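Local atomic coordinates of putative alpha KG dependent 2,4-D dioxygenase (Burkholderia xenovorans, PDB entry 5J92), a protein that probably binds iron(II) and uses 2-oxoglutarate as cosubstrate to oxidise an organic substrate with molecular oxygen. Residues Arg207-Ser212 / Asn266-His271; Leu217-His222 / Glu240-Ala245. One frame throughout, in Å; residues are numbered along the deposited sequence.

The centres of the two contacts lie about 13 Å apart. Along the chain, 207-212 is followed by both segments of contact 2, 217-222 and 240-245, before contact 1 is completed by 266-271. Strands 201-208 and 215-217, antiparallel neighbours in a four-stranded sheet, bring the first segments of the two contacts close together, and R207 makes a cation-pi contact with Y218. A second junction is formed by M270, on strand 269-273, whose CG packs against the carbonyl oxygen of L219. Contact 1 leads from the end of strand 201-208, an inner strand of this sheet, to the segment carrying the iron ligand H271, whereas contact 2 seats helix 231-245 against the loop that follows strand 215-217.

Contact 1 of 2, residues Arg207-Ser212 / Asn266-His271; sequences RTHPIS and NRALMH. With FE2 (Fe (II) ion), chain E.
H209 and R267 meet in a partly buried contact of polar side chains, where the turn leaving strand 201-208 packs against the loop entering strand 269-273. CE1 of H209 sits 3.7 Å above the guanidinium plane of R267, displaced toward its rim, and the two planes are inclined by 67°, far from a parallel stack. D265 joins the pair from outside the segments: it forms a salt bridge with R267 NE and a hydrogen bond with H209 NE2. At the other nitrogen of the ring, ND1 accepts the backbone N-H of I211 (I211 N to H209 ND1 3.0 Å), tilted 25° from the ring plane. The bonds at NE2 and ND1 together fix the rotation of the H209 imidazole and are consistent with a neutral ring protonated at NE2. P210 CG packs against R267 NH1 at 3.6 Å, and I211 CD1 reaches R267 NH2. The second segment ends in H271, which with H122 and D124 forms the facial triad of two histidines and one carboxylate in this cupin-type double-stranded beta-helix; H271 NE2 is 2.4 Å from the iron. N266 OD1 accepts the backbone N-H of D124, so it probably helps position that ligand. R207 bends at chi3 (70°), bringing NH2 to within 3.5 Å of R267 CA. Water 1, in the guanidinium plane, accepts from R207 NH2 at 2.9 Å and donates to N266 O.

Contact 2 of 2, residues Leu217-His222 / Glu240-Ala245; sequences LYLSSH and ELTEFA
L219 inserts its isobutyl group against one face of helix 231-245, between L241 and A245, and this is where the two segments pack tightly. CG lies anti to the carbonyl carbon (chi1 -58°), which carries the branch out to the helix; there CD1 lies 3.6 Å from A245 CB, and CD2 lies 4.0 Å from L241 CB. The same CD1 comes within 3.6 Å of the backbone oxygen of L241, which is already taken up by the helical bond from A245 N. Side chains of L219 and L241 cross at about a right angle. M154 and L205 also pack against L219, which is buried. Y218 is the centre of an inverse gamma turn, closed by a weak bond from L219 N to L217 O; on either side of it, L217 and L219 both direct their side chains toward the helix. S220 points away from the helix, and its OG accepts the backbone N-H of S123, placing this loop beside the H122-D124 part of the iron-binding motif. Packing is looser at the margins. L217 CD1 and L241 CD2 approach only to 4.2 Å, while partly exposed T242 brings OG1 no nearer than 4.2 Å to L219 CD1, its hydroxyl being bonded to L238 O. Farther round the helix, E240 and E243 form salt bridges with R274 and R272 of the second subunit.

Contact 1 of 2, residues Arg207-Ser212 / Asn266-His271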
loop_
_atom_site.group_PDB
_atom_site.type_symbol
_atom_site.label_atom_id
_atom_site.label_comp_id
_atom_site.label_asym_id
_atom_site.label_seq_id
_atom_site.Cartn_x
_atom_site.Cartn_y
_atom_site.Cartn_z
ATOM N N ARG A 207 6.434 -9.165 18.590
ATOM C CA ARG A 207 5.892 -9.011 19.928
ATOM C C ARG A 207 5.358 -10.329 20.460
ATOM O O ARG A 207 4.952 -11.212 19.702
ATOM C CB ARG A 207 4.750 -7.988 19.939
ATOM C CG ARG A 207 4.936 -6.817 18.985
ATOM C CD ARG A 207 3.922 -5.735 19.297
ATOM N NE ARG A 207 4.252 -5.104 20.570
ATOM C CZ ARG A 207 3.669 -4.014 21.060
ATOM N NH1 ARG A 207 4.070 -3.533 22.229
ATOM N NH2 ARG A 207 2.705 -3.402 20.392
ATOM N N THR A 208 5.317 -10.430 21.787
ATOM C CA THR A 208 4.642 -11.523 22.471
ATOM C C THR A 208 3.596 -10.935 23.403
ATOM O O THR A 208 3.925 -10.165 24.310
ATOM C CB THR A 208 5.626 -12.396 23.244
ATOM O OG1 THR A 208 6.574 -12.952 22.330
ATOM C CG2 THR A 208 4.878 -13.514 23.945
ATOM N N HIS A 209 2.348 -11.294 23.177
ATOM C CA HIS A 209 1.260 -10.680 23.919
ATOM C C HIS A 209 1.247 -11.183 25.359
ATOM O O HIS A 209 1.391 -12.386 25.597
ATOM C CB HIS A 209 -0.083 -10.974 23.247
ATOM C CG HIS A 209 -1.174 -10.052 23.682
ATOM N ND1 HIS A 209 -1.893 -10.246 24.842
ATOM C CD2 HIS A 209 -1.636 -8.903 23.136
ATOM C CE1 HIS A 209 -2.763 -9.261 24.987
ATOM N NE2 HIS A 209 -2.622 -8.427 23.967
ATOM N N PRO A 210 1.073 -10.290 26.339
ATOM C CA PRO A 210 1.136 -10.718 27.747
ATOM C C PRO A 210 -0.075 -11.516 28.216
ATOM O O PRO A 210 0.055 -12.284 29.176
ATOM C CB PRO A 210 1.253 -9.394 28.514
ATOM C CG PRO A 210 0.696 -8.358 27.606
ATOM C CD PRO A 210 0.791 -8.851 26.190
ATOM N N ILE A 211 -1.229 -11.388 27.569
ATOM C CA ILE A 211 -2.419 -12.143 27.972
ATOM C C ILE A 211 -2.483 -13.486 27.266
ATOM O O ILE A 211 -2.673 -14.525 27.902
ATOM C CB ILE A 211 -3.698 -11.317 27.702
ATOM C CG1 ILE A 211 -3.701 -10.021 28.512
ATOM C CG2 ILE A 211 -4.973 -12.146 27.993
ATOM C CD1 ILE A 211 -4.881 -9.102 28.184
ATOM N N SER A 212 -2.338 -13.488 25.940
ATOM C CA SER A 212 -2.556 -14.691 25.144
ATOM C C SER A 212 -1.284 -15.445 24.788
ATOM O O SER A 212 -1.381 -16.582 24.316
ATOM C CB SER A 212 -3.271 -14.343 23.835
ATOM O OG SER A 212 -2.430 -13.533 23.044
ATOM N N ASN A 266 -4.090 -2.326 20.792
ATOM C CA ASN A 266 -3.036 -1.915 19.874
ATOM C C ASN A 266 -1.834 -2.855 19.888
ATOM O O ASN A 266 -1.036 -2.834 18.945
ATOM C CB ASN A 266 -2.594 -0.485 20.196
ATOM C CG ASN A 266 -3.689 0.530 19.925
ATOM O OD1 ASN A 266 -3.899 0.910 18.786
ATOM N ND2 ASN A 266 -4.391 0.962 20.967
ATOM N N ARG A 267 -1.694 -3.686 20.923
ATOM C CA ARG A 267 -0.572 -4.616 21.016
ATOM C C ARG A 267 -0.669 -5.762 20.022
ATOM O O ARG A 267 0.311 -6.494 19.866
ATOM C CB ARG A 267 -0.478 -5.186 22.436
ATOM C CG ARG A 267 -0.321 -4.118 23.511
ATOM C CD ARG A 267 -0.484 -4.688 24.910
ATOM N NE ARG A 267 -1.847 -5.145 25.174
ATOM C CZ ARG A 267 -2.280 -5.514 26.374
ATOM N NH1 ARG A 267 -1.448 -5.474 27.414
ATOM N NH2 ARG A 267 -3.535 -5.918 26.537
ATOM N N ALA A 268 -1.817 -5.925 19.346
ATOM C CA ALA A 268 -2.028 -7.015 18.406
ATOM C C ALA A 268 -2.537 -6.551 17.048
ATOM O O ALA A 268 -2.847 -7.392 16.202
ATOM C CB ALA A 268 -3.026 -8.033 18.984
ATOM N N LEU A 269 -2.652 -5.246 16.817
ATOM C CA LEU A 269 -3.383 -4.777 15.654
ATOM C C LEU A 269 -2.708 -3.583 15.014
ATOM O O LEU A 269 -1.872 -2.904 15.614
ATOM C CB LEU A 269 -4.815 -4.348 16.013
ATOM C CG LEU A 269 -5.726 -5.407 16.608
ATOM C CD1 LEU A 269 -6.840 -4.738 17.347
ATOM C CD2 LEU A 269 -6.262 -6.266 15.450
ATOM N N MET A 270 -3.119 -3.343 13.777
ATOM C CA MET A 270 -3.103 -2.040 13.152
ATOM C C MET A 270 -4.557 -1.700 12.870
ATOM O O MET A 270 -5.421 -2.590 12.805
ATOM C CB MET A 270 -2.283 -2.030 11.854
ATOM C CG MET A 270 -0.770 -1.899 12.058
ATOM S SD MET A 270 0.101 -1.480 10.544
ATOM C CE MET A 270 -0.478 -2.753 9.441
ATOM N N HIS A 271 -4.835 -0.414 12.738
ATOM C CA HIS A 271 -6.184 -0.012 12.366
ATOM C C HIS A 271 -6.092 1.233 11.499
ATOM O O HIS A 271 -5.058 1.900 11.437
ATOM C CB HIS A 271 -7.051 0.260 13.591
ATOM C CG HIS A 271 -6.637 1.486 14.334
ATOM N ND1 HIS A 271 -5.556 1.507 15.190
ATOM C CD2 HIS A 271 -7.129 2.746 14.313
ATOM C CE1 HIS A 271 -5.407 2.726 15.672
ATOM N NE2 HIS A 271 -6.354 3.493 15.161
HETATM FE FE FE2 E . -5.515 5.715 15.717
HETATM O O HOH W 1 1.304 -4.086 17.904
#

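Contact 2 of 2, residues Leu217-His222 / Glu240-Ala245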
loop_
_atom_site.group_PDB
_atom_site.type_symbol
_atom_site.label_atom_id
_atom_site.label_comp_id
_atom_site.label_asym_id
_atom_site.label_seq_id
_atom_site.Cartn_x
_atom_site.Cartn_y
_atom_site.Cartn_z
ATOM N N LEU A 217 3.386 -9.071 14.595
ATOM C CA LEU A 217 4.246 -8.064 13.986
ATOM C C LEU A 217 3.887 -6.665 14.493
ATOM O O LEU A 217 2.716 -6.274 14.492
ATOM C CB LEU A 217 4.124 -8.104 12.452
ATOM C CG LEU A 217 4.625 -9.363 11.738
ATOM C CD1 LEU A 217 4.247 -9.400 10.240
ATOM C CD2 LEU A 217 6.143 -9.463 11.918
ATOM N N TYR A 218 4.898 -5.900 14.912
ATOM C CA TYR A 218 4.670 -4.526 15.351
ATOM C C TYR A 218 4.753 -3.584 14.147
ATOM O O TYR A 218 5.624 -2.719 14.048
ATOM C CB TYR A 218 5.673 -4.126 16.429
ATOM C CG TYR A 218 5.211 -2.976 17.287
ATOM C CD1 TYR A 218 4.057 -2.271 16.974
ATOM C CD2 TYR A 218 5.913 -2.609 18.431
ATOM C CE1 TYR A 218 3.608 -1.235 17.769
ATOM C CE2 TYR A 218 5.472 -1.571 19.236
ATOM C CZ TYR A 218 4.321 -0.889 18.903
ATOM O OH TYR A 218 3.871 0.150 19.694
ATOM N N LEU A 219 3.772 -3.710 13.260
ATOM C CA LEU A 219 3.721 -2.843 12.095
ATOM C C LEU A 219 2.984 -1.553 12.436
ATOM O O LEU A 219 2.121 -1.525 13.315
ATOM C CB LEU A 219 3.031 -3.544 10.921
ATOM C CG LEU A 219 3.676 -4.872 10.478
ATOM C CD1 LEU A 219 2.977 -5.421 9.239
ATOM C CD2 LEU A 219 5.167 -4.695 10.229
ATOM N N SER A 220 3.350 -0.478 11.741
ATOM C CA SER A 220 2.673 0.797 11.914
ATOM C C SER A 220 3.204 1.747 10.863
ATOM O O SER A 220 4.383 1.685 10.503
ATOM C CB SER A 220 2.912 1.380 13.323
ATOM O OG SER A 220 2.147 2.547 13.522
ATOM N N SER A 221 2.342 2.656 10.403
ATOM C CA SER A 221 2.839 3.712 9.530
ATOM C C SER A 221 3.959 4.505 10.196
ATOM O O SER A 221 4.723 5.180 9.500
ATOM C CB SER A 221 1.707 4.658 9.141
ATOM O OG SER A 221 1.262 5.365 10.289
ATOM N N HIS A 222 4.043 4.469 11.534
ATOM C CA HIS A 222 5.085 5.189 12.255
ATOM C C HIS A 222 6.454 4.546 12.106
ATOM O O HIS A 222 7.457 5.230 12.317
ATOM C CB HIS A 222 4.720 5.294 13.740
ATOM C CG HIS A 222 3.340 5.829 13.979
ATOM N ND1 HIS A 222 2.419 5.189 14.776
ATOM C CD2 HIS A 222 2.731 6.952 13.527
ATOM C CE1 HIS A 222 1.299 5.890 14.807
ATOM N NE2 HIS A 222 1.459 6.963 14.052
ATOM N N GLU A 240 7.014 -4.766 2.326
ATOM C CA GLU A 240 6.544 -6.111 2.019
ATOM C C GLU A 240 5.660 -6.651 3.140
ATOM O O GLU A 240 4.614 -7.256 2.872
ATOM C CB GLU A 240 7.735 -7.028 1.759
ATOM C CG GLU A 240 7.361 -8.422 1.267
ATOM C CD GLU A 240 6.990 -8.462 -0.220
ATOM O OE1 GLU A 240 7.200 -7.443 -0.922
ATOM O OE2 GLU A 240 6.496 -9.518 -0.686
ATOM N N LEU A 241 6.068 -6.448 4.400
ATOM C CA LEU A 241 5.275 -6.920 5.532
ATOM C C LEU A 241 3.924 -6.213 5.607
ATOM O O LEU A 241 2.901 -6.846 5.887
ATOM C CB LEU A 241 6.046 -6.724 6.842
ATOM C CG LEU A 241 7.316 -7.565 6.999
ATOM C CD1 LEU A 241 8.123 -7.176 8.243
ATOM C CD2 LEU A 241 6.978 -9.027 7.018
ATOM N N THR A 242 3.900 -4.897 5.371
ATOM C CA THR A 242 2.651 -4.150 5.490
ATOM C C THR A 242 1.651 -4.552 4.413
ATOM O O THR A 242 0.455 -4.694 4.696
ATOM C CB THR A 242 2.929 -2.653 5.433
ATOM O OG1 THR A 242 3.805 -2.314 6.512
ATOM C CG2 THR A 242 1.631 -1.878 5.577
ATOM N N GLU A 243 2.120 -4.753 3.181
ATOM C CA GLU A 243 1.215 -5.239 2.147
ATOM C C GLU A 243 0.692 -6.617 2.515
ATOM O O GLU A 243 -0.510 -6.887 2.405
ATOM C CB GLU A 243 1.902 -5.287 0.782
ATOM C CG GLU A 243 1.001 -5.911 -0.313
ATOM C CD GLU A 243 1.664 -6.005 -1.687
ATOM O OE1 GLU A 243 2.786 -5.476 -1.855
ATOM O OE2 GLU A 243 1.046 -6.589 -2.611
ATOM N N PHE A 244 1.582 -7.489 2.990
ATOM C CA PHE A 244 1.171 -8.841 3.343
ATOM C C PHE A 244 0.144 -8.828 4.470
ATOM O O PHE A 244 -0.918 -9.457 4.364
ATOM C CB PHE A 244 2.392 -9.679 3.741
ATOM C CG PHE A 244 2.028 -11.070 4.183
ATOM C CD1 PHE A 244 1.841 -12.075 3.246
ATOM C CD2 PHE A 244 1.830 -11.354 5.523
ATOM C CE1 PHE A 244 1.471 -13.369 3.644
ATOM C CE2 PHE A 244 1.456 -12.634 5.933
ATOM C CZ PHE A 244 1.283 -13.644 4.989
ATOM N N ALA A 245 0.420 -8.063 5.534
ATOM C CA ALA A 245 -0.379 -8.101 6.756
ATOM C C ALA A 245 -1.726 -7.399 6.622
ATOM O O ALA A 245 -2.552 -7.504 7.536
ATOM C CB ALA A 245 0.409 -7.490 7.922
#